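Long-range contacts in lactate racemase (Thermoanaerobacterium thermosaccharolyticum, PDB 2YJG), which interconverts the D- and L-isomers of lactate, using a nickel-pincer nucleotide as its cofactor: residues 296-301 / 357-362; 327-332 / 384-389; 337-342 / 366-371. All blocks are in the same frame, centred on the assembly; numbering follows the deposited sequence.

Contact 1 of 3, residues 296-301 / 357-362; sequences SVKGMT and QWEAQI
Val-297 points at helix 357-362 and meets two of its residues. Val-297 CB lies 4.1 Å from Glu-359 OE2. From there CG1 reaches forward, anti to the backbone N (chi1 -176°). Val-297 CG1 lands 3.6 Å from Ile-362 CG2, with the Glu-359 backbone O nearby. The other branch, CG2, turns aside to Phe-328. These two segments belong to helices 293-305 and 357-369. Each helix makes a beta-alpha-beta crossover between neighbouring strands of the parallel sheet, and here they run side by side, with segment axes 10.3 Å apart at an angle of 33°. One turn after Val-297, Thr-301 sets its CG2 against the same Ile-362 methyl. That pair is tight, 3.4 Å between Thr-301 CG2 and Ile-362 CG2. The Thr-301 hydroxyl stays on its own helix and gives a hydrogen bond, in the carbonyl plane, from OG1 to Lys-298 O at 2.6 Å. With an alanine here, Ile-362 CG2 would probably lose one of its two methyl partners across this contact, and Lys-298 O its hydroxyl donor. Glu-359, bent at chi2, holds OE2 5.6 Å from Lys-298 NZ, too far for a salt bridge. Lys-298, a probable substrate-binding residue, instead hydrogen-bonds through NZ to Gln-295.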
# COMPACT_ATOMS: atom_id res chain seq x y z
N SER A 296 -17.32 9.66 -25.19
CA SER A 296 -17.30 10.42 -26.47
C SER A 296 -18.42 11.45 -26.65
O SER A 296 -18.28 12.39 -27.45
CB SER A 296 -17.33 9.46 -27.65
OG SER A 296 -18.67 8.99 -27.92
N VAL A 297 -19.49 11.31 -25.87
CA VAL A 297 -20.49 12.38 -25.78
C VAL A 297 -19.84 13.72 -25.39
O VAL A 297 -20.33 14.75 -25.81
CB VAL A 297 -21.61 12.00 -24.81
CG1 VAL A 297 -22.78 13.11 -24.76
CG2 VAL A 297 -22.19 10.61 -25.18
N LYS A 298 -18.77 13.72 -24.61
CA LYS A 298 -18.05 14.98 -24.25
C LYS A 298 -17.54 15.79 -25.46
O LYS A 298 -17.91 16.99 -25.65
CB LYS A 298 -16.96 14.72 -23.27
CG LYS A 298 -17.48 14.09 -21.92
CD LYS A 298 -16.37 13.64 -21.05
CE LYS A 298 -16.86 13.13 -19.69
NZ LYS A 298 -15.69 12.77 -18.77
N GLY A 299 -16.79 15.11 -26.32
CA GLY A 299 -16.30 15.69 -27.61
C GLY A 299 -17.45 16.07 -28.52
O GLY A 299 -17.42 17.05 -29.25
N MET A 300 -18.52 15.27 -28.51
CA MET A 300 -19.66 15.62 -29.33
C MET A 300 -20.31 16.95 -28.97
O MET A 300 -20.85 17.65 -29.87
CB MET A 300 -20.76 14.55 -29.25
CG MET A 300 -20.36 13.15 -29.72
SD MET A 300 -21.76 12.02 -29.60
CE MET A 300 -20.91 10.50 -29.92
N THR A 301 -20.28 17.28 -27.67
CA THR A 301 -20.81 18.59 -27.21
C THR A 301 -20.00 19.77 -27.77
O THR A 301 -20.56 20.83 -27.99
CB THR A 301 -20.92 18.77 -25.66
OG1 THR A 301 -19.63 18.82 -25.03
CG2 THR A 301 -21.89 17.70 -25.01
N GLN A 357 -27.93 8.06 -16.78
CA GLN A 357 -29.05 8.69 -17.47
C GLN A 357 -28.65 10.06 -18.06
O GLN A 357 -29.11 10.45 -19.14
CB GLN A 357 -30.28 8.78 -16.56
CG GLN A 357 -30.37 9.91 -15.64
CD GLN A 357 -31.81 10.10 -15.07
OE1 GLN A 357 -32.47 9.11 -14.66
NE2 GLN A 357 -32.26 11.36 -15.00
N TRP A 358 -27.81 10.79 -17.34
CA TRP A 358 -27.44 12.14 -17.73
C TRP A 358 -26.63 12.15 -19.06
O TRP A 358 -26.69 13.09 -19.85
CB TRP A 358 -26.70 12.81 -16.59
CG TRP A 358 -25.52 12.06 -16.07
CD1 TRP A 358 -24.24 12.16 -16.50
CD2 TRP A 358 -25.53 11.09 -15.03
NE1 TRP A 358 -23.43 11.31 -15.79
CE2 TRP A 358 -24.21 10.63 -14.88
CE3 TRP A 358 -26.52 10.54 -14.24
CZ2 TRP A 358 -23.85 9.65 -13.93
CZ3 TRP A 358 -26.18 9.63 -13.28
CH2 TRP A 358 -24.85 9.19 -13.12
N GLU A 359 -25.80 11.11 -19.23
CA GLU A 359 -24.95 10.96 -20.43
C GLU A 359 -25.86 10.68 -21.60
O GLU A 359 -25.66 11.20 -22.74
CB GLU A 359 -23.97 9.79 -20.24
CG GLU A 359 -22.63 9.85 -20.96
CD GLU A 359 -21.69 10.90 -20.42
OE1 GLU A 359 -22.06 11.56 -19.41
OE2 GLU A 359 -20.53 11.07 -20.96
N ALA A 360 -26.88 9.83 -21.40
CA ALA A 360 -27.87 9.60 -22.44
C ALA A 360 -28.69 10.86 -22.78
O ALA A 360 -29.04 11.11 -23.95
CB ALA A 360 -28.87 8.39 -22.11
N GLN A 361 -29.03 11.64 -21.75
CA GLN A 361 -29.83 12.82 -21.93
C GLN A 361 -29.06 13.80 -22.82
O GLN A 361 -29.59 14.38 -23.80
CB GLN A 361 -30.09 13.44 -20.56
CG GLN A 361 -31.05 14.62 -20.63
CD GLN A 361 -31.36 15.24 -19.27
OE1 GLN A 361 -31.07 14.65 -18.22
NE2 GLN A 361 -31.97 16.43 -19.30
N ILE A 362 -27.81 14.04 -22.46
CA ILE A 362 -26.97 14.91 -23.30
C ILE A 362 -26.80 14.44 -24.70
O ILE A 362 -26.92 15.27 -25.63
CB ILE A 362 -25.61 15.18 -22.63
CG1 ILE A 362 -25.93 15.89 -21.34
CG2 ILE A 362 -24.55 16.02 -23.64
CD1 ILE A 362 -24.78 15.96 -20.30

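Contact 2 of 3, residues 327-332 / 384-389; sequences GFYRWF and VKDMFM
Met-387 is the bump of this contact, and the hollow is formed by Phe-328, Tyr-329 and Phe-332 on one side of helix 327-332. The methionine chain runs straight to SD and then bends at chi3 (81°), which turns the CE methyl onto the Phe-328 ring. Met-387 CE sits over one face of that ring, 3.6 Å from its centroid, in a CH-pi contact. Met-387 CE also meets Phe-332 CD1 at 3.5 Å. Met-387 SD lies in the plane of the Tyr-329 ring, at its edge, 3.9 Å from Tyr-329 CD1, a Met-aromatic contact. Beyond this edge Tyr-329 OH donates a 2.6 Å hydrogen bond to Asp-386 OD2, using the anti lone pair of that oxygen. Lys-333 forms a salt bridge with the same OD2, which probably stabilises the negative charge of the carboxylate. Next along the chain, Phe-388 fits beside Phe-332. Phe-388 CD2 comes to the edge of the Phe-332 ring, 3.7 Å from Phe-332 CD2. Phe-388 has positive phi and is the C-prime residue of a Schellman motif that ends helix 381-386. Helix 357-369 packs against Phe-328 and Phe-332, helix 293-305 also touches Phe-328, helix 338-346 meets Phe-332 and Phe-388, and the chain goes on from Met-389 into strand 390-392, at one edge of the parallel sheet within this chain.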
# COMPACT_ATOMS: atom_id res chain seq x y z
N GLY A 327 -26.75 0.85 -19.23
CA GLY A 327 -27.94 1.72 -19.06
C GLY A 327 -27.95 2.85 -20.11
O GLY A 327 -28.94 3.08 -20.80
N PHE A 328 -26.79 3.49 -20.25
CA PHE A 328 -26.58 4.51 -21.30
C PHE A 328 -27.02 3.96 -22.62
O PHE A 328 -27.79 4.59 -23.30
CB PHE A 328 -25.08 4.87 -21.30
CG PHE A 328 -24.63 5.70 -22.50
CD1 PHE A 328 -25.11 6.98 -22.70
CD2 PHE A 328 -23.63 5.22 -23.34
CE1 PHE A 328 -24.65 7.75 -23.78
CE2 PHE A 328 -23.16 5.97 -24.41
CZ PHE A 328 -23.67 7.23 -24.65
N TYR A 329 -26.54 2.76 -22.97
CA TYR A 329 -26.83 2.14 -24.26
C TYR A 329 -28.33 1.80 -24.44
O TYR A 329 -28.94 2.07 -25.49
CB TYR A 329 -25.99 0.88 -24.34
CG TYR A 329 -26.25 -0.03 -25.49
CD1 TYR A 329 -26.17 0.42 -26.81
CD2 TYR A 329 -26.54 -1.40 -25.27
CE1 TYR A 329 -26.38 -0.45 -27.88
CE2 TYR A 329 -26.73 -2.26 -26.35
CZ TYR A 329 -26.63 -1.79 -27.65
OH TYR A 329 -26.84 -2.66 -28.70
N ARG A 330 -28.89 1.19 -23.42
CA ARG A 330 -30.28 0.70 -23.35
C ARG A 330 -31.31 1.83 -23.50
O ARG A 330 -32.33 1.63 -24.06
CB ARG A 330 -30.46 -0.04 -22.02
CG ARG A 330 -31.72 -0.89 -21.75
CD ARG A 330 -31.67 -1.60 -20.29
NE ARG A 330 -31.02 -0.79 -19.21
CZ ARG A 330 -30.57 -1.25 -18.03
NH1 ARG A 330 -30.68 -2.55 -17.70
NH2 ARG A 330 -29.97 -0.41 -17.16
N TRP A 331 -30.99 3.03 -23.06
CA TRP A 331 -31.89 4.15 -23.29
C TRP A 331 -32.20 4.28 -24.76
O TRP A 331 -33.33 4.43 -25.08
CB TRP A 331 -31.31 5.48 -22.77
CG TRP A 331 -31.48 5.68 -21.30
CD1 TRP A 331 -30.50 5.80 -20.37
CD2 TRP A 331 -32.72 5.90 -20.61
NE1 TRP A 331 -31.06 6.01 -19.14
CE2 TRP A 331 -32.42 6.13 -19.27
CE3 TRP A 331 -34.06 5.92 -21.01
CZ2 TRP A 331 -33.42 6.28 -18.29
CZ3 TRP A 331 -35.06 6.11 -20.03
CH2 TRP A 331 -34.73 6.35 -18.74
N PHE A 332 -31.18 4.13 -25.63
CA PHE A 332 -31.33 4.26 -27.06
C PHE A 332 -31.85 2.97 -27.68
O PHE A 332 -32.76 2.98 -28.53
CB PHE A 332 -30.01 4.65 -27.69
CG PHE A 332 -29.58 6.01 -27.25
CD1 PHE A 332 -28.88 6.17 -26.06
CD2 PHE A 332 -29.97 7.11 -27.94
CE1 PHE A 332 -28.53 7.40 -25.60
CE2 PHE A 332 -29.62 8.40 -27.47
CZ PHE A 332 -28.93 8.54 -26.32
N VAL A 384 -23.26 1.84 -32.48
CA VAL A 384 -23.41 3.18 -33.00
C VAL A 384 -24.76 3.29 -33.75
O VAL A 384 -25.52 4.29 -33.57
CB VAL A 384 -22.23 3.55 -33.94
CG1 VAL A 384 -22.54 4.86 -34.68
CG2 VAL A 384 -20.92 3.62 -33.17
N LYS A 385 -25.07 2.28 -34.57
CA LYS A 385 -26.37 2.23 -35.29
C LYS A 385 -27.58 2.16 -34.33
O LYS A 385 -28.61 2.83 -34.53
CB LYS A 385 -26.41 1.01 -36.23
CG LYS A 385 -25.59 1.12 -37.46
CD LYS A 385 -25.73 -0.13 -38.33
CE LYS A 385 -24.52 -0.45 -39.16
NZ LYS A 385 -24.37 -1.95 -39.35
N ASP A 386 -27.42 1.39 -33.28
CA ASP A 386 -28.44 1.20 -32.28
C ASP A 386 -28.68 2.50 -31.50
O ASP A 386 -29.73 2.70 -30.93
CB ASP A 386 -28.02 0.11 -31.28
CG ASP A 386 -28.18 -1.31 -31.82
OD1 ASP A 386 -28.68 -1.50 -32.91
OD2 ASP A 386 -27.79 -2.23 -31.08
N MET A 387 -27.69 3.40 -31.48
CA MET A 387 -27.77 4.68 -30.79
C MET A 387 -28.07 5.85 -31.74
O MET A 387 -27.76 7.00 -31.46
CB MET A 387 -26.51 4.92 -29.95
CG MET A 387 -26.35 3.84 -28.89
SD MET A 387 -24.92 4.00 -27.81
CE MET A 387 -25.55 5.22 -26.67
N PHE A 388 -28.78 5.54 -32.82
CA PHE A 388 -29.22 6.51 -33.79
C PHE A 388 -28.09 7.37 -34.34
O PHE A 388 -28.30 8.52 -34.65
CB PHE A 388 -30.31 7.38 -33.21
CG PHE A 388 -31.42 6.59 -32.54
CD1 PHE A 388 -32.20 5.74 -33.26
CD2 PHE A 388 -31.64 6.70 -31.19
CE1 PHE A 388 -33.20 5.02 -32.67
CE2 PHE A 388 -32.64 6.00 -30.59
CZ PHE A 388 -33.42 5.14 -31.34
N MET A 389 -26.88 6.79 -34.44
CA MET A 389 -25.77 7.44 -35.08
C MET A 389 -25.36 6.60 -36.31
O MET A 389 -26.01 5.57 -36.62
CB MET A 389 -24.66 7.61 -34.08
CG MET A 389 -25.06 8.56 -33.02
SD MET A 389 -23.76 8.85 -31.90
CE MET A 389 -23.77 7.33 -30.90

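Contact 3 of 3, residues 337-342 / 366-371; sequences DPQDVM and ILINHK
The flat carboxamide end of Gln-339 lies against the Ile-368 side chain, and the puckered ring of Pro-338 touches Leu-367. The proline uses one side of its ring, CB and CG, with Pro-338 CG 3.7 Å from Leu-367 CB. The other flat group, the His-370 imidazole, turns its edge to its own segment. His-370 ND1 donates a 3.2 Å hydrogen bond to Ile-366 O, which lies near the ring plane. Ile-366 O also accepts from Asn-369 N, so two donors hold this carbonyl in the last turns of the helix. The contact joins the first two turns of helix 338-346 to the last turns of helix 357-369, the helix that crosses from strand 311-316 to strand 371-375 in the parallel sheet. Ile-368 is the central side chain. Its CG1 stands anti to the carbonyl carbon (chi1 -70°) and carries CD1 across to the next turn. There the isoleucine tip comes in nearly square to the Met-342 chain, with Ile-368 CD1 3.9 Å from Met-342 CB. Nearer the backbone, Ile-368 CG1 lies 4.0 Å from Pro-338 CB. Asp-337 is the N-cap of helix 338-346. Asp-337 OD1 accepts from Asp-340 N at 2.8 Å, a moderately bent capping bond (148° at the hydrogen).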
# COMPACT_ATOMS: atom_id res chain seq x y z
N ASP A 337 -36.45 6.93 -31.03
CA ASP A 337 -35.59 7.93 -31.65
C ASP A 337 -35.07 8.78 -30.52
O ASP A 337 -35.47 8.60 -29.37
CB ASP A 337 -36.34 8.78 -32.68
CG ASP A 337 -37.62 9.43 -32.15
OD1 ASP A 337 -37.73 9.78 -30.95
OD2 ASP A 337 -38.51 9.65 -33.01
N PRO A 338 -34.17 9.72 -30.84
CA PRO A 338 -33.64 10.51 -29.73
C PRO A 338 -34.66 11.36 -28.94
O PRO A 338 -34.43 11.58 -27.72
CB PRO A 338 -32.58 11.39 -30.40
CG PRO A 338 -32.22 10.64 -31.71
CD PRO A 338 -33.40 9.83 -32.09
N GLN A 339 -35.70 11.90 -29.60
CA GLN A 339 -36.70 12.68 -28.91
C GLN A 339 -37.41 11.78 -27.89
O GLN A 339 -37.73 12.25 -26.80
CB GLN A 339 -37.77 13.24 -29.85
CG GLN A 339 -38.77 14.08 -29.15
CD GLN A 339 -38.16 15.31 -28.54
OE1 GLN A 339 -38.28 15.59 -27.31
NE2 GLN A 339 -37.50 16.10 -29.37
N ASP A 340 -37.59 10.49 -28.22
CA ASP A 340 -38.23 9.53 -27.29
C ASP A 340 -37.33 9.39 -26.02
O ASP A 340 -37.79 9.46 -24.90
CB ASP A 340 -38.42 8.20 -28.00
CG ASP A 340 -39.41 7.27 -27.32
OD1 ASP A 340 -40.31 7.75 -26.62
OD2 ASP A 340 -39.25 6.05 -27.49
N VAL A 341 -36.02 9.24 -26.23
CA VAL A 341 -35.07 9.14 -25.16
C VAL A 341 -35.16 10.33 -24.25
O VAL A 341 -35.29 10.16 -23.02
CB VAL A 341 -33.63 8.92 -25.66
CG1 VAL A 341 -32.61 9.06 -24.46
CG2 VAL A 341 -33.55 7.59 -26.50
N MET A 342 -35.14 11.54 -24.83
CA MET A 342 -35.23 12.75 -24.09
C MET A 342 -36.53 12.81 -23.28
O MET A 342 -36.52 13.12 -22.10
CB MET A 342 -35.14 13.91 -25.03
CG MET A 342 -35.18 15.27 -24.43
SD MET A 342 -33.92 15.64 -23.23
CE MET A 342 -32.52 15.99 -24.41
N ILE A 366 -28.11 16.29 -28.34
CA ILE A 366 -27.35 16.46 -29.60
C ILE A 366 -28.05 15.90 -30.79
O ILE A 366 -28.24 16.58 -31.74
CB ILE A 366 -25.94 15.87 -29.46
CG1 ILE A 366 -25.26 16.62 -28.36
CG2 ILE A 366 -25.08 16.05 -30.76
CD1 ILE A 366 -23.93 15.97 -27.94
N LEU A 367 -28.49 14.66 -30.71
CA LEU A 367 -29.03 13.94 -31.80
C LEU A 367 -30.42 14.41 -32.23
O LEU A 367 -30.92 14.01 -33.30
CB LEU A 367 -29.04 12.44 -31.45
CG LEU A 367 -27.74 11.71 -31.15
CD1 LEU A 367 -27.99 10.20 -30.80
CD2 LEU A 367 -26.83 11.81 -32.35
N ILE A 368 -31.09 15.19 -31.39
CA ILE A 368 -32.38 15.76 -31.78
C ILE A 368 -32.19 16.85 -32.80
O ILE A 368 -33.04 16.97 -33.66
CB ILE A 368 -33.18 16.33 -30.58
CG1 ILE A 368 -33.66 15.17 -29.69
CG2 ILE A 368 -34.43 17.14 -31.08
CD1 ILE A 368 -34.07 15.67 -28.34
N ASN A 369 -31.07 17.58 -32.74
CA ASN A 369 -30.76 18.73 -33.62
C ASN A 369 -29.65 18.47 -34.67
O ASN A 369 -29.39 19.36 -35.51
CB ASN A 369 -30.26 19.91 -32.78
CG ASN A 369 -31.32 20.65 -32.06
OD1 ASN A 369 -32.52 20.37 -32.17
ND2 ASN A 369 -30.88 21.61 -31.22
N HIS A 370 -28.97 17.33 -34.58
CA HIS A 370 -27.77 17.07 -35.40
C HIS A 370 -27.64 15.61 -35.70
O HIS A 370 -28.02 14.77 -34.88
CB HIS A 370 -26.49 17.49 -34.65
CG HIS A 370 -26.52 18.89 -34.16
ND1 HIS A 370 -26.92 19.22 -32.88
CD2 HIS A 370 -26.22 20.06 -34.77
CE1 HIS A 370 -26.88 20.54 -32.74
NE2 HIS A 370 -26.41 21.06 -33.86
N LYS A 371 -27.01 15.30 -36.82
CA LYS A 371 -26.59 13.92 -37.07
C LYS A 371 -25.19 13.73 -36.56
O LYS A 371 -24.39 14.65 -36.71
CB LYS A 371 -26.56 13.66 -38.59
CG LYS A 371 -27.87 13.95 -39.26
CD LYS A 371 -28.85 12.85 -39.15
CE LYS A 371 -30.26 13.35 -39.62
NZ LYS A 371 -31.05 12.28 -40.33

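How the contacts relate
From the N terminus, the chain first passes 296-301, then 327-332, 337-342, 357-362, 366-371 and 384-389. Contact 1 closes the first loop when 357-362 returns to 296-301. Contact 3 closes next, at 366-371, and contact 2 last, at 384-389. Contact 3 is nested inside the loop of contact 2, while contact 1 crosses both. Helix 357-369 serves contacts 1 and 3 at different points of its length, and its Ala-360 also packs on Phe-328, Trp-331 and Phe-332 of contact 2. Phe-388 of contact 2 meets Pro-338 of contact 3. Together they tie crossover helices 293-305, 357-369 and 381-386 to the inserted helices 326-333 and 338-346.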